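Local coordinates for Low temperature requirement C protein (Listeria monocytogenes, PDB 1Y9I) that is probably a phosphatidylglycerophosphatase, a putative lipid phosphatase of membrane lipid synthesis that carries a binuclear metal site, at residues P41-E44 with L45-R49; Q50-E53 with H54-K58; D144-V147 with G148-A152. All blocks are in the same frame, centred on the assembly; numbering follows the deposited sequence.

All three contacts are local, so none closes a long loop, and they follow in series without nesting or crossing. Interaction 1 comes first and joins the loop after helix 25-36 to the first turn of helix 45-56. Interaction 2 follows directly on the same helix and reaches the junction with helix 59-76. Much later, interaction 3 lies on helix 143-160, near the centre of the chain and beside the metals. Its centre is about 12 Å from that of interaction 2. These two touch: Leu56 CD2 packs on Ile150 CD1 at 3.7 Å, with Val52 and Val55 also against Ile150. Interaction 1 stays nearer the surface.

Interaction 1 of 3, residues P41-E44 with L45-R49; sequences PGLE and LDICR
The flat group between loop 41-44 and segment 45-49 is the peptide of Glu44. Its O touches Ile47 CG2 at 3.4 Å on one side of the peptide plane. On the opposite side it comes 3.5 Å from Cys48 SG. The sulfur is placed there by a chi1 of -68°, which sets it beside the backbone N of Cys48.

Leu43 reaches the same two residues from the loop. Its CG stands opposite the backbone N across the CA-CB bond (chi1 -179°), and its two methyls part company. CD1 presses on Ile47 CG2 at 3.4 Å, tighter than usual for two carbons, and the two side chains cross at about a right angle. CD2 meets Cys48 SG at 3.9 Å. Ile47 CG2 is thus shared by Leu43 CD1 and Glu44 O, and Cys48 SG by Leu43 CD2 and the same oxygen. The Glu44 side chain is extended and leads away from the helix into an exposed position.

The polar side of the turn carries a second pair. Arg49 NH1 forms a salt bridge with Asp46 OD1 at 3.0 Å. The other oxygen, Asp46 OD2, takes a hydrogen bond from Gln50, and Arg49 NE has a second acid, Asp26 of helix 25-36. In the backbone, Arg49 N donates to Leu45 O at 2.8 Å, a regular helical bond. Leu45 turns outward from the loop and packs on Asp26, Ala29 and Glu30.

Leu43 and Cys48, five residues apart across the start of the helix, resemble a hydrophobic staple; Ile47 adds a second contact beside it. Here it lies near the N-terminal end of helix 45-56 in the helical bundle.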
loop_
_atom_site.group_PDB
_atom_site.type_symbol
_atom_site.label_atom_id
_atom_site.label_comp_id
_atom_site.label_asym_id
_atom_site.label_seq_id
_atom_site.Cartn_x
_atom_site.Cartn_y
_atom_site.Cartn_z
ATOM N N PRO A 41 2.789 20.097 -23.050
ATOM C CA PRO A 41 3.773 20.949 -23.718
ATOM C C PRO A 41 3.685 22.395 -23.241
ATOM O O PRO A 41 2.595 22.913 -22.991
ATOM C CB PRO A 41 3.428 20.779 -25.198
ATOM C CG PRO A 41 1.956 20.474 -25.177
ATOM C CD PRO A 41 1.851 19.509 -24.021
ATOM N N GLY A 42 4.841 23.036 -23.096
ATOM C CA GLY A 42 4.859 24.413 -22.637
ATOM C C GLY A 42 4.921 24.531 -21.123
ATOM O O GLY A 42 5.089 25.628 -20.587
ATOM N N LEU A 43 4.780 23.403 -20.428
ATOM C CA LEU A 43 4.832 23.390 -18.965
ATOM C C LEU A 43 6.129 24.043 -18.497
ATOM O O LEU A 43 7.205 23.739 -19.010
ATOM C CB LEU A 43 4.761 21.948 -18.443
ATOM C CG LEU A 43 4.783 21.730 -16.923
ATOM C CD1 LEU A 43 3.519 22.296 -16.301
ATOM C CD2 LEU A 43 4.897 20.237 -16.621
ATOM N N GLU A 44 6.022 24.946 -17.529
ATOM C CA GLU A 44 7.192 25.637 -16.999
ATOM C C GLU A 44 7.448 25.265 -15.544
ATOM O O GLU A 44 6.590 24.683 -14.876
ATOM C CB GLU A 44 7.022 27.154 -17.144
ATOM C CG GLU A 44 6.964 27.622 -18.595
ATOM C CD GLU A 44 6.806 29.129 -18.728
ATOM O OE1 GLU A 44 5.874 29.688 -18.117
ATOM O OE2 GLU A 44 7.614 29.754 -19.449
ATOM N N LEU A 45 8.631 25.618 -15.059
ATOM C CA LEU A 45 9.048 25.297 -13.698
ATOM C C LEU A 45 8.203 25.865 -12.560
ATOM O O LEU A 45 7.989 25.190 -11.554
ATOM C CB LEU A 45 10.503 25.728 -13.497
ATOM C CG LEU A 45 11.205 25.150 -12.266
ATOM C CD1 LEU A 45 11.305 23.637 -12.413
ATOM C CD2 LEU A 45 12.589 25.765 -12.120
ATOM N N ASP A 46 7.713 27.090 -12.710
ATOM C CA ASP A 46 6.936 27.718 -11.644
ATOM C C ASP A 46 5.767 26.901 -11.097
ATOM O O ASP A 46 5.659 26.713 -9.883
ATOM C CB ASP A 46 6.419 29.090 -12.083
ATOM C CG ASP A 46 5.823 29.879 -10.927
ATOM O OD1 ASP A 46 6.578 30.232 -9.995
ATOM O OD2 ASP A 46 4.603 30.141 -10.943
ATOM N N ILE A 47 4.884 26.427 -11.972
ATOM C CA ILE A 47 3.743 25.650 -11.503
ATOM C C ILE A 47 4.214 24.331 -10.883
ATOM O O ILE A 47 3.565 23.795 -9.990
ATOM C CB ILE A 47 2.726 25.367 -12.645
ATOM C CG1 ILE A 47 1.505 24.632 -12.087
ATOM C CG2 ILE A 47 3.366 24.535 -13.733
ATOM C CD1 ILE A 47 0.721 25.423 -11.069
ATOM N N CYS A 48 5.343 23.813 -11.354
ATOM C CA CYS A 48 5.888 22.577 -10.803
ATOM C C CYS A 48 6.354 22.875 -9.380
ATOM O O CYS A 48 6.137 22.089 -8.462
ATOM C CB CYS A 48 7.059 22.084 -11.661
ATOM S SG CYS A 48 6.579 21.510 -13.323
ATOM N N ARG A 49 6.982 24.036 -9.211
ATOM C CA ARG A 49 7.468 24.481 -7.909
ATOM C C ARG A 49 6.315 24.594 -6.906
ATOM O O ARG A 49 6.427 24.145 -5.758
ATOM C CB ARG A 49 8.155 25.840 -8.065
ATOM C CG ARG A 49 8.724 26.425 -6.787
ATOM C CD ARG A 49 9.346 27.792 -7.061
ATOM N NE ARG A 49 10.398 27.713 -8.072
ATOM C CZ ARG A 49 10.398 28.395 -9.213
ATOM N NH1 ARG A 49 9.397 29.218 -9.505
ATOM N NH2 ARG A 49 11.401 28.253 -10.067
#

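Interaction 2 of 3, residues Q50-E53 with H54-K58; sequences QNVE and HVLRK
Arg57 folds back over the last turn, onto Glu53 and His54. Its CB stays 3.9 Å from Glu53 O. CG comes much closer, 3.2 Å from the same oxygen. From CG to NE the chain is extended and carries the guanidinium across the backbone of Glu53, with Glu53 O over one face. At the tip, NH1 lies 3.5 Å from Glu53 C. The same nitrogen sits 3.1 Å above the His54 ring plane, offset toward the rim, and His54 CG lies at the guanidinium edge, in its plane. Arg57 NH2 reaches Glu53 CB at 3.9 Å. It makes no charge contact with the carboxylate. Glu53 is bent at chi2 (-70°), and its OE1 forms a salt bridge with Arg15 of helix 9-20 instead.

Gln50 O is shared by two donors of His54. The backbone N gives the straighter bond, 3.1 Å long. Ring ND1 adds a weak one at 3.0 Å, bent to 124° at the hydrogen; it can help fix the rotation of the ring. Farther along, Leu56 N donates to Val52 O at 3.1 Å, while the bond from Arg57 N to Glu53 O is weak.

The other side of this helix is buried. Val52 and Leu56 pack against helices 25-36 and 143-160. Lys58 is at the N-cap position of helix 59-76, so the contact lies at a tight connection between two consecutive helices of an all-helical bundle.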
loop_
_atom_site.group_PDB
_atom_site.type_symbol
_atom_site.label_atom_id
_atom_site.label_comp_id
_atom_site.label_asym_id
_atom_site.label_seq_id
_atom_site.Cartn_x
_atom_site.Cartn_y
_atom_site.Cartn_z
ATOM N N GLN A 50 5.208 25.193 -7.343
ATOM C CA GLN A 50 4.035 25.373 -6.485
ATOM C C GLN A 50 3.462 24.041 -6.005
ATOM O O GLN A 50 3.015 23.920 -4.868
ATOM C CB GLN A 50 2.937 26.139 -7.230
ATOM C CG GLN A 50 3.269 27.589 -7.552
ATOM C CD GLN A 50 2.134 28.280 -8.282
ATOM O OE1 GLN A 50 0.995 28.285 -7.812
ATOM N NE2 GLN A 50 2.436 28.866 -9.436
ATOM N N ASN A 51 3.453 23.046 -6.883
ATOM C CA ASN A 51 2.925 21.744 -6.505
ATOM C C ASN A 51 3.858 21.051 -5.514
ATOM O O ASN A 51 3.398 20.321 -4.636
ATOM C CB ASN A 51 2.696 20.879 -7.749
ATOM C CG ASN A 51 1.355 21.170 -8.420
ATOM O OD1 ASN A 51 0.306 20.707 -7.965
ATOM N ND2 ASN A 51 1.385 21.952 -9.500
ATOM N N VAL A 52 5.162 21.283 -5.650
ATOM C CA VAL A 52 6.124 20.690 -4.720
ATOM C C VAL A 52 5.864 21.297 -3.343
ATOM O O VAL A 52 5.826 20.586 -2.336
ATOM C CB VAL A 52 7.586 20.980 -5.145
ATOM C CG1 VAL A 52 8.551 20.574 -4.027
ATOM C CG2 VAL A 52 7.925 20.212 -6.421
ATOM N N GLU A 53 5.667 22.614 -3.307
ATOM C CA GLU A 53 5.395 23.313 -2.055
ATOM C C GLU A 53 4.161 22.736 -1.372
ATOM O O GLU A 53 4.159 22.530 -0.156
ATOM C CB GLU A 53 5.195 24.814 -2.304
ATOM C CG GLU A 53 6.459 25.570 -2.705
ATOM C CD GLU A 53 7.464 25.693 -1.567
ATOM O OE1 GLU A 53 7.154 25.238 -0.445
ATOM O OE2 GLU A 53 8.562 26.247 -1.794
ATOM N N HIS A 54 3.113 22.476 -2.149
ATOM C CA HIS A 54 1.883 21.915 -1.599
ATOM C C HIS A 54 2.096 20.540 -0.978
ATOM O O HIS A 54 1.501 20.220 0.053
ATOM C CB HIS A 54 0.799 21.818 -2.674
ATOM C CG HIS A 54 0.046 23.094 -2.890
ATOM N ND1 HIS A 54 0.150 23.832 -4.048
ATOM C CD2 HIS A 54 -0.838 23.751 -2.102
ATOM C CE1 HIS A 54 -0.639 24.890 -3.966
ATOM N NE2 HIS A 54 -1.249 24.864 -2.795
ATOM N N VAL A 55 2.935 19.724 -1.606
ATOM C CA VAL A 55 3.216 18.394 -1.083
ATOM C C VAL A 55 3.947 18.492 0.262
ATOM O O VAL A 55 3.607 17.790 1.221
ATOM C CB VAL A 55 4.072 17.577 -2.088
ATOM C CG1 VAL A 55 4.515 16.260 -1.464
ATOM C CG2 VAL A 55 3.258 17.298 -3.351
ATOM N N LEU A 56 4.937 19.374 0.335
ATOM C CA LEU A 56 5.707 19.539 1.561
ATOM C C LEU A 56 4.894 20.090 2.735
ATOM O O LEU A 56 5.348 20.041 3.876
ATOM C CB LEU A 56 6.932 20.419 1.303
ATOM C CG LEU A 56 7.982 19.799 0.372
ATOM C CD1 LEU A 56 9.117 20.780 0.144
ATOM C CD2 LEU A 56 8.516 18.510 0.983
ATOM N N ARG A 57 3.695 20.598 2.463
ATOM C CA ARG A 57 2.847 21.120 3.534
ATOM C C ARG A 57 2.041 19.997 4.181
ATOM O O ARG A 57 1.372 20.207 5.190
ATOM C CB ARG A 57 1.879 22.186 3.000
ATOM C CG ARG A 57 2.551 23.432 2.449
ATOM C CD ARG A 57 1.556 24.574 2.306
ATOM N NE ARG A 57 2.147 25.727 1.638
ATOM C CZ ARG A 57 2.154 25.910 0.322
ATOM N NH1 ARG A 57 1.593 25.019 -0.482
ATOM N NH2 ARG A 57 2.732 26.985 -0.191
ATOM N N LYS A 58 2.104 18.807 3.591
ATOM C CA LYS A 58 1.373 17.655 4.112
ATOM C C LYS A 58 2.094 17.030 5.298
ATOM O O LYS A 58 3.264 16.675 5.203
ATOM C CB LYS A 58 1.196 16.598 3.017
ATOM C CG LYS A 58 0.292 17.017 1.872
ATOM C CD LYS A 58 -1.156 17.111 2.314
ATOM C CE LYS A 58 -2.068 17.389 1.132
ATOM N NZ LYS A 58 -3.506 17.338 1.512
#

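Interaction 3 of 3, residues D144-V147 with G148-A152; sequences DDIV and GAIAA. With MG (magnesium ion), chain F.
The binuclear metal site sits at the beginning of helix 143-160, where the Asp144 backbone O also accepts a bond from Gly148 N (3.1 Å). Asp144 OD1 binds the magnesium ion at a rather long 2.5 Å. Asp145 OD2 binds it at 2.1 Å. Thr141 O, Asp98 OD2 and two waters complete six ligands. Water 1 also donates a hydrogen bond to Asp144 OD2, so both carboxylate oxygens of that residue serve the site. Asp144 gets there with CG between its backbone N and carbonyl carbon (chi1 49°). Its OD1 also takes a weak bond from Asp145 N. The side chain of Asp145 lies about 5 Å from the calcium ion.

Behind the metals the segment is a regular alpha helix at the core of the bundle. Ala149 N donates to Asp145 O at 2.8 Å, which ties a ligand residue to the next turn. One step on, Ile150 N bonds to Ile146 O at 2.9 Å. Their side chains lie side by side, pointing the same way, with Ile146 CG2 3.8 Å from Ile150 CD1. Ala149 packs on helix 97-106 and on Tyr117, while Val147 and Ala151 touch Leu31 of helix 25-36.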
loop_
_atom_site.group_PDB
_atom_site.type_symbol
_atom_site.label_atom_id
_atom_site.label_comp_id
_atom_site.label_asym_id
_atom_site.label_seq_id
_atom_site.Cartn_x
_atom_site.Cartn_y
_atom_site.Cartn_z
ATOM N N ASP A 144 16.922 9.399 -1.410
ATOM C CA ASP A 144 16.666 9.288 -2.846
ATOM C C ASP A 144 15.202 8.939 -3.121
ATOM O O ASP A 144 14.585 9.523 -4.019
ATOM C CB ASP A 144 17.609 8.283 -3.538
ATOM C CG ASP A 144 17.702 6.946 -2.830
ATOM O OD1 ASP A 144 16.778 6.579 -2.075
ATOM O OD2 ASP A 144 18.715 6.246 -3.053
ATOM N N ASP A 145 14.644 8.011 -2.343
ATOM C CA ASP A 145 13.240 7.616 -2.496
ATOM C C ASP A 145 12.329 8.779 -2.124
ATOM O O ASP A 145 11.311 9.023 -2.776
ATOM C CB ASP A 145 12.896 6.443 -1.576
ATOM C CG ASP A 145 13.735 5.226 -1.841
ATOM O OD1 ASP A 145 13.498 4.549 -2.859
ATOM O OD2 ASP A 145 14.636 4.951 -1.023
ATOM N N ILE A 146 12.688 9.484 -1.055
ATOM C CA ILE A 146 11.896 10.615 -0.591
ATOM C C ILE A 146 11.760 11.693 -1.671
ATOM O O ILE A 146 10.664 12.187 -1.939
ATOM C CB ILE A 146 12.523 11.234 0.689
ATOM C CG1 ILE A 146 12.279 10.302 1.884
ATOM C CG2 ILE A 146 11.953 12.617 0.940
ATOM C CD1 ILE A 146 13.022 10.706 3.162
ATOM N N VAL A 147 12.878 12.047 -2.293
ATOM C CA VAL A 147 12.882 13.065 -3.333
ATOM C C VAL A 147 12.082 12.602 -4.544
ATOM O O VAL A 147 11.269 13.351 -5.083
ATOM C CB VAL A 147 14.331 13.413 -3.733
ATOM C CG1 VAL A 147 14.350 14.385 -4.913
ATOM C CG2 VAL A 147 15.041 14.018 -2.538
ATOM N N GLY A 148 12.300 11.362 -4.967
ATOM C CA GLY A 148 11.554 10.843 -6.099
ATOM C C GLY A 148 10.062 10.816 -5.801
ATOM O O GLY A 148 9.238 11.121 -6.669
ATOM N N ALA A 149 9.710 10.459 -4.570
ATOM C CA ALA A 149 8.306 10.385 -4.166
ATOM C C ALA A 149 7.643 11.760 -4.096
ATOM O O ALA A 149 6.476 11.914 -4.461
ATOM C CB ALA A 149 8.187 9.682 -2.825
ATOM N N ILE A 150 8.372 12.754 -3.606
ATOM C CA ILE A 150 7.817 14.103 -3.532
ATOM C C ILE A 150 7.540 14.585 -4.960
ATOM O O ILE A 150 6.518 15.212 -5.222
ATOM C CB ILE A 150 8.791 15.081 -2.831
ATOM C CG1 ILE A 150 8.852 14.768 -1.332
ATOM C CG2 ILE A 150 8.321 16.528 -3.024
ATOM C CD1 ILE A 150 9.986 15.462 -0.588
ATOM N N ALA A 151 8.451 14.273 -5.879
ATOM C CA ALA A 151 8.282 14.663 -7.281
ATOM C C ALA A 151 7.047 13.991 -7.886
ATOM O O ALA A 151 6.238 14.635 -8.565
ATOM C CB ALA A 151 9.533 14.286 -8.081
ATOM N N ALA A 152 6.909 12.692 -7.642
ATOM C CA ALA A 152 5.781 11.931 -8.160
ATOM C C ALA A 152 4.464 12.414 -7.561
ATOM O O ALA A 152 3.451 12.492 -8.254
ATOM C CB ALA A 152 5.975 10.442 -7.871
HETATM MG MG MG F . 16.629 4.210 -1.323
HETATM O O HOH W 1 18.450 3.943 -2.043
HETATM O O HOH W 2 15.778 3.661 -3.138
#